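Putative gdp-fucose protein o-fucosyltransferase 1 (PDB 3ZY2) belongs to the GDP-fucose protein O-fucosyltransferase family of the GT-B clan and holds guanosine-5'-diphosphate in a pocket of the chain. Local coordinates at residues A215-N220 against C332-S337; A36-L41 against Y71-T76. All coordinates share one frame; numbering follows the deposited sequence.

Interaction 1: residues A215-N220 against C332-S337; sequences AVHLRN and CVSTFS. With GDP (guanosine-5'-diphosphate), chain C.
H217, near the end of central strand 213-218, meets S337 and F336 in the GDP pocket of this GT-B protein, where a strand end faces the N-terminus of helix 335-346. Its imidazole, carried toward the helix with CG anti to the backbone N (chi1 -178°), is fixed by both ring nitrogens. H217 ND1 pairs with S337 OG at 2.7 Å, and S337 OG also accepts a hydrogen bond from N331 N. H217 NE2 donates to N7 of the GDP base at 3.0 Å, a nearly straight bond. F336 CD2 lies over one face of the imidazole, 3.4 Å from H217 NE2 and offset toward the rim; the two ring planes make 40°, an oblique pair. One face of the F336 ring lies against the guanine, with GDP N7 above it toward the rim and CE2 and CZ nearest C5. Further along, R219 bends its chain at chi2 (73°) and points the NE and NH2 edge of its guanidinium at the diphosphate: NE at O1B and NH2 at O3B, while NH1 has salt bridges to D288 and D221. Two acidic partners thus hold the guanidinium in place as it binds the anion. S334 OG supplies a second donor to O1B and, as N-cap of helix 335-346, accepts from S337 N and weakly from F336 N. T335 completes the grip from the helix start: T335 N reaches GDP O2B at 3.0 Å, and T335 OG1 lies 2.5 Å from that same O2B.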
# COMPACT_ATOMS: atom_id res chain seq x y z
N ALA A 215 6.18 -32.54 -20.00
CA ALA A 215 5.04 -31.96 -19.26
C ALA A 215 4.81 -30.55 -19.73
O ALA A 215 5.80 -29.79 -19.89
CB ALA A 215 5.31 -31.97 -17.74
N VAL A 216 3.55 -30.19 -19.92
CA VAL A 216 3.20 -28.84 -20.40
C VAL A 216 2.16 -28.22 -19.48
O VAL A 216 1.28 -28.91 -18.98
CB VAL A 216 2.69 -28.83 -21.87
CG1 VAL A 216 3.71 -29.50 -22.78
CG2 VAL A 216 1.32 -29.49 -21.99
N HIS A 217 2.30 -26.91 -19.28
CA HIS A 217 1.31 -26.11 -18.57
C HIS A 217 0.52 -25.26 -19.54
O HIS A 217 1.09 -24.42 -20.24
CB HIS A 217 1.98 -25.22 -17.52
CG HIS A 217 1.00 -24.41 -16.73
ND1 HIS A 217 1.21 -23.09 -16.37
CD2 HIS A 217 -0.23 -24.75 -16.24
CE1 HIS A 217 0.16 -22.66 -15.69
NE2 HIS A 217 -0.73 -23.64 -15.60
N LEU A 218 -0.78 -25.53 -19.64
CA LEU A 218 -1.68 -24.78 -20.52
C LEU A 218 -2.55 -23.88 -19.66
O LEU A 218 -3.53 -24.33 -19.06
CB LEU A 218 -2.53 -25.73 -21.37
CG LEU A 218 -1.75 -26.77 -22.20
CD1 LEU A 218 -2.71 -27.59 -23.08
CD2 LEU A 218 -0.62 -26.13 -23.06
N ARG A 219 -2.17 -22.61 -19.58
CA ARG A 219 -2.92 -21.62 -18.84
C ARG A 219 -3.85 -20.97 -19.87
O ARG A 219 -3.40 -20.26 -20.78
CB ARG A 219 -1.94 -20.58 -18.25
CG ARG A 219 -2.60 -19.56 -17.32
CD ARG A 219 -3.01 -20.11 -15.97
NE ARG A 219 -3.23 -19.00 -15.05
CZ ARG A 219 -4.38 -18.37 -14.88
NH1 ARG A 219 -5.46 -18.76 -15.53
NH2 ARG A 219 -4.47 -17.36 -14.02
N ASN A 220 -5.14 -21.25 -19.75
CA ASN A 220 -6.06 -20.84 -20.81
C ASN A 220 -7.50 -20.52 -20.42
O ASN A 220 -8.36 -20.47 -21.30
CB ASN A 220 -6.04 -21.83 -21.99
CG ASN A 220 -6.32 -23.26 -21.58
OD1 ASN A 220 -7.02 -23.53 -20.60
ND2 ASN A 220 -5.76 -24.20 -22.33
N CYS A 332 5.36 -18.55 -19.81
CA CYS A 332 6.31 -17.62 -19.23
C CYS A 332 5.67 -16.57 -18.32
O CYS A 332 6.32 -16.08 -17.39
CB CYS A 332 7.05 -16.93 -20.34
SG CYS A 332 8.19 -15.71 -19.69
N VAL A 333 4.42 -16.21 -18.58
CA VAL A 333 3.77 -15.17 -17.78
C VAL A 333 3.21 -15.72 -16.47
O VAL A 333 3.05 -15.02 -15.48
CB VAL A 333 2.67 -14.42 -18.62
CG1 VAL A 333 1.96 -13.36 -17.79
CG2 VAL A 333 3.30 -13.82 -19.85
N SER A 334 2.94 -17.02 -16.43
CA SER A 334 2.26 -17.58 -15.29
C SER A 334 3.18 -17.81 -14.09
O SER A 334 4.22 -18.50 -14.20
CB SER A 334 1.61 -18.89 -15.69
OG SER A 334 1.11 -19.56 -14.56
N THR A 335 2.78 -17.29 -12.93
CA THR A 335 3.53 -17.58 -11.71
C THR A 335 3.39 -19.03 -11.25
O THR A 335 4.18 -19.52 -10.45
CB THR A 335 3.16 -16.65 -10.52
OG1 THR A 335 1.79 -16.87 -10.16
CG2 THR A 335 3.40 -15.20 -10.90
N PHE A 336 2.36 -19.72 -11.76
CA PHE A 336 2.17 -21.14 -11.51
C PHE A 336 3.26 -21.94 -12.26
O PHE A 336 3.95 -22.78 -11.68
CB PHE A 336 0.74 -21.50 -11.92
CG PHE A 336 0.29 -22.87 -11.51
CD1 PHE A 336 -0.32 -23.07 -10.26
CD2 PHE A 336 0.36 -23.94 -12.41
CE1 PHE A 336 -0.77 -24.35 -9.90
CE2 PHE A 336 -0.12 -25.22 -12.05
CZ PHE A 336 -0.68 -25.42 -10.81
N SER A 337 3.44 -21.63 -13.55
CA SER A 337 4.60 -22.16 -14.30
C SER A 337 5.91 -21.80 -13.61
O SER A 337 6.86 -22.59 -13.64
CB SER A 337 4.64 -21.66 -15.75
OG SER A 337 3.87 -22.49 -16.63
PB GDP C . -1.03 -17.26 -12.47
O1B GDP C . -0.99 -18.45 -13.37
O2B GDP C . 0.14 -16.35 -11.99
O3B GDP C . -2.54 -16.77 -12.04
O3A GDP C . -1.00 -18.46 -11.24
PA GDP C . -1.73 -18.34 -9.69
O1A GDP C . -1.18 -19.97 -9.40
O2A GDP C . -1.50 -17.33 -8.85
O5' GDP C . -3.33 -18.23 -10.49
C5' GDP C . -3.30 -19.45 -10.92
C4' GDP C . -4.28 -20.36 -10.80
O4' GDP C . -5.27 -20.91 -11.57
C3' GDP C . -3.62 -21.39 -10.14
O3' GDP C . -3.39 -21.60 -8.43
C2' GDP C . -4.94 -23.13 -9.97
O2' GDP C . -5.76 -22.75 -8.96
C1' GDP C . -5.37 -22.67 -11.35
N9 GDP C . -4.53 -23.19 -12.18
C8 GDP C . -3.36 -22.32 -13.27
N7 GDP C . -3.00 -23.50 -13.67
C5 GDP C . -3.38 -24.68 -13.35
C6 GDP C . -3.23 -26.40 -13.56
O6 GDP C . -2.42 -26.56 -14.35
N1 GDP C . -3.95 -26.83 -12.88
C2 GDP C . -4.83 -26.66 -12.03
N2 GDP C . -5.42 -27.25 -11.49
N3 GDP C . -5.32 -25.25 -11.50
C4 GDP C . -4.49 -24.34 -12.26

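Interaction 2: residues A36-L41 against Y71-T76; sequences ALDRTL and YTRVVT
R73 grips D38 end-on, with NH1 and NH2 both directed at the single oxygen OD1. The salt bridge is shorter through R73 NH1, 2.8 Å from D38 OD1, and this nitrogen arrives on the syn side, whereas NH2 comes from above the carboxylate plane. Both approach from the same face of the carboxylate; OD1 stays almost in the guanidinium plane, and the carboxylate and guanidinium planes are 76° apart. NH2 also makes a weak bond to the backbone O of D38. With a bend at chi3 (-58°), the arginine crosses T40 at about a right angle, and T40 OG1 sits 3.4 Å from R73 NE. Beside this polar end, T40 CG2 rests against the backbone of V74, 3.7 Å from V74 C, and touches V75 CG2.

The backbones meet next to these side chains. L41 N donates to R73 O at 3.0 Å, and L41 O accepts from V75 N at 3.0 Å, with V74 CA close to the same carbonyl. L41 and V74 thereby form a parallel bridge, their side chains on one face of the sheet. A water bonded to R39 O, R73 O and T72 OG1 joins the two segments just before the bridge.

Farther out, D6 binds both T40 OG1 and R73 NH2, setting a second carboxylate on the arginine. R39, turned away from R73, bonds the backbone oxygens of Y166 and Y10 instead. D38 leaves helix 20-37 in a Schellman motif, with positive phi. The whole is the edge of a parallel alpha/beta sheet of Rossmann type, as in GT-B proteins: short outermost strand 74-75 aligned beside strand 40-42.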
# COMPACT_ATOMS: atom_id res chain seq x y z
N ALA A 36 16.78 -12.52 7.31
CA ALA A 36 17.55 -11.26 7.48
C ALA A 36 17.24 -10.59 8.81
O ALA A 36 18.15 -10.03 9.45
CB ALA A 36 17.29 -10.32 6.31
N LEU A 37 15.97 -10.63 9.24
CA LEU A 37 15.58 -10.06 10.54
C LEU A 37 15.95 -10.93 11.75
O LEU A 37 15.84 -10.48 12.91
CB LEU A 37 14.09 -9.73 10.60
CG LEU A 37 13.59 -8.41 10.03
CD1 LEU A 37 12.19 -8.09 10.56
CD2 LEU A 37 14.55 -7.29 10.33
N ASP A 38 16.38 -12.16 11.48
CA ASP A 38 16.66 -13.18 12.49
C ASP A 38 15.48 -13.43 13.44
O ASP A 38 15.65 -13.58 14.64
CB ASP A 38 17.97 -12.88 13.25
CG ASP A 38 18.60 -14.14 13.83
OD1 ASP A 38 18.22 -15.26 13.41
OD2 ASP A 38 19.48 -14.01 14.70
N ARG A 39 14.29 -13.51 12.86
CA ARG A 39 13.10 -13.90 13.58
C ARG A 39 12.60 -15.21 12.99
O ARG A 39 12.78 -15.47 11.79
CB ARG A 39 12.00 -12.85 13.42
CG ARG A 39 12.18 -11.63 14.34
CD ARG A 39 11.05 -10.65 14.13
NE ARG A 39 11.18 -9.50 15.03
CZ ARG A 39 10.43 -9.29 16.12
NH1 ARG A 39 9.46 -10.13 16.46
NH2 ARG A 39 10.63 -8.20 16.85
N THR A 40 11.98 -16.03 13.83
CA THR A 40 11.36 -17.27 13.36
C THR A 40 10.11 -16.94 12.54
O THR A 40 9.30 -16.10 12.95
CB THR A 40 10.98 -18.16 14.54
OG1 THR A 40 12.17 -18.56 15.22
CG2 THR A 40 10.28 -19.43 14.06
N LEU A 41 9.98 -17.58 11.37
CA LEU A 41 8.82 -17.39 10.51
C LEU A 41 7.75 -18.41 10.83
O LEU A 41 8.00 -19.62 10.78
CB LEU A 41 9.20 -17.49 9.04
CG LEU A 41 8.05 -17.26 8.06
CD1 LEU A 41 7.49 -15.83 8.22
CD2 LEU A 41 8.50 -17.54 6.62
N TYR A 71 16.66 -23.62 5.42
CA TYR A 71 16.91 -22.26 4.99
C TYR A 71 16.90 -21.25 6.14
O TYR A 71 17.80 -20.41 6.26
CB TYR A 71 15.94 -21.82 3.88
CG TYR A 71 16.19 -20.40 3.48
CD1 TYR A 71 17.37 -20.04 2.80
CD2 TYR A 71 15.29 -19.39 3.83
CE1 TYR A 71 17.62 -18.72 2.47
CE2 TYR A 71 15.54 -18.07 3.50
CZ TYR A 71 16.71 -17.74 2.82
OH TYR A 71 16.94 -16.42 2.50
N THR A 72 15.87 -21.32 6.98
CA THR A 72 15.72 -20.38 8.08
C THR A 72 14.85 -21.00 9.17
O THR A 72 14.15 -21.97 8.91
CB THR A 72 15.13 -19.04 7.57
OG1 THR A 72 15.36 -18.00 8.53
CG2 THR A 72 13.62 -19.18 7.22
N ARG A 73 14.88 -20.43 10.38
CA ARG A 73 14.03 -20.91 11.46
C ARG A 73 12.56 -20.69 11.17
O ARG A 73 12.15 -19.59 10.82
CB ARG A 73 14.36 -20.23 12.78
CG ARG A 73 15.74 -20.50 13.25
CD ARG A 73 15.91 -20.16 14.74
NE ARG A 73 15.58 -18.76 15.06
CZ ARG A 73 16.30 -17.70 14.69
NH1 ARG A 73 17.41 -17.85 13.99
NH2 ARG A 73 15.90 -16.49 15.03
N VAL A 74 11.79 -21.76 11.35
CA VAL A 74 10.36 -21.77 11.08
C VAL A 74 9.61 -22.52 12.18
O VAL A 74 10.20 -23.36 12.89
CB VAL A 74 10.05 -22.47 9.72
CG1 VAL A 74 10.63 -21.67 8.54
CG2 VAL A 74 10.55 -23.92 9.70
N VAL A 75 8.32 -22.21 12.32
CA VAL A 75 7.38 -23.02 13.10
C VAL A 75 6.08 -23.16 12.31
O VAL A 75 5.70 -22.25 11.56
CB VAL A 75 7.05 -22.44 14.50
CG1 VAL A 75 8.22 -22.63 15.46
CG2 VAL A 75 6.56 -20.97 14.41
N THR A 76 5.40 -24.29 12.47
CA THR A 76 4.09 -24.45 11.85
C THR A 76 3.07 -23.49 12.47
O THR A 76 3.25 -23.02 13.60
CB THR A 76 3.55 -25.88 11.98
OG1 THR A 76 3.40 -26.21 13.38
CG2 THR A 76 4.49 -26.89 11.31
O HOH W 1 13.33 -17.30 9.88

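Overall arrangement
From the N terminus, interaction 2 comes first: residues 36-41 and 71-76 close a loop holding two short helices and the antiparallel hairpin strands 46-48 and 55-57, and add edge strand 74-75 to the six-stranded parallel sheet. Interaction 1 opens later, at 215-220, and closes at 332-337 after 111 intervening residues, joining the central strand of the five-stranded sheet to the start of helix 335-346. The loops lie in series, neither nested nor crossed. The centres of the two contacts are about 30 Å apart, on opposite sides of the chain's centre, and their nearest atoms stay about 18 Å apart. Each involves a different one of the two parallel sheets, and interaction 1 also contributes to the GDP pocket.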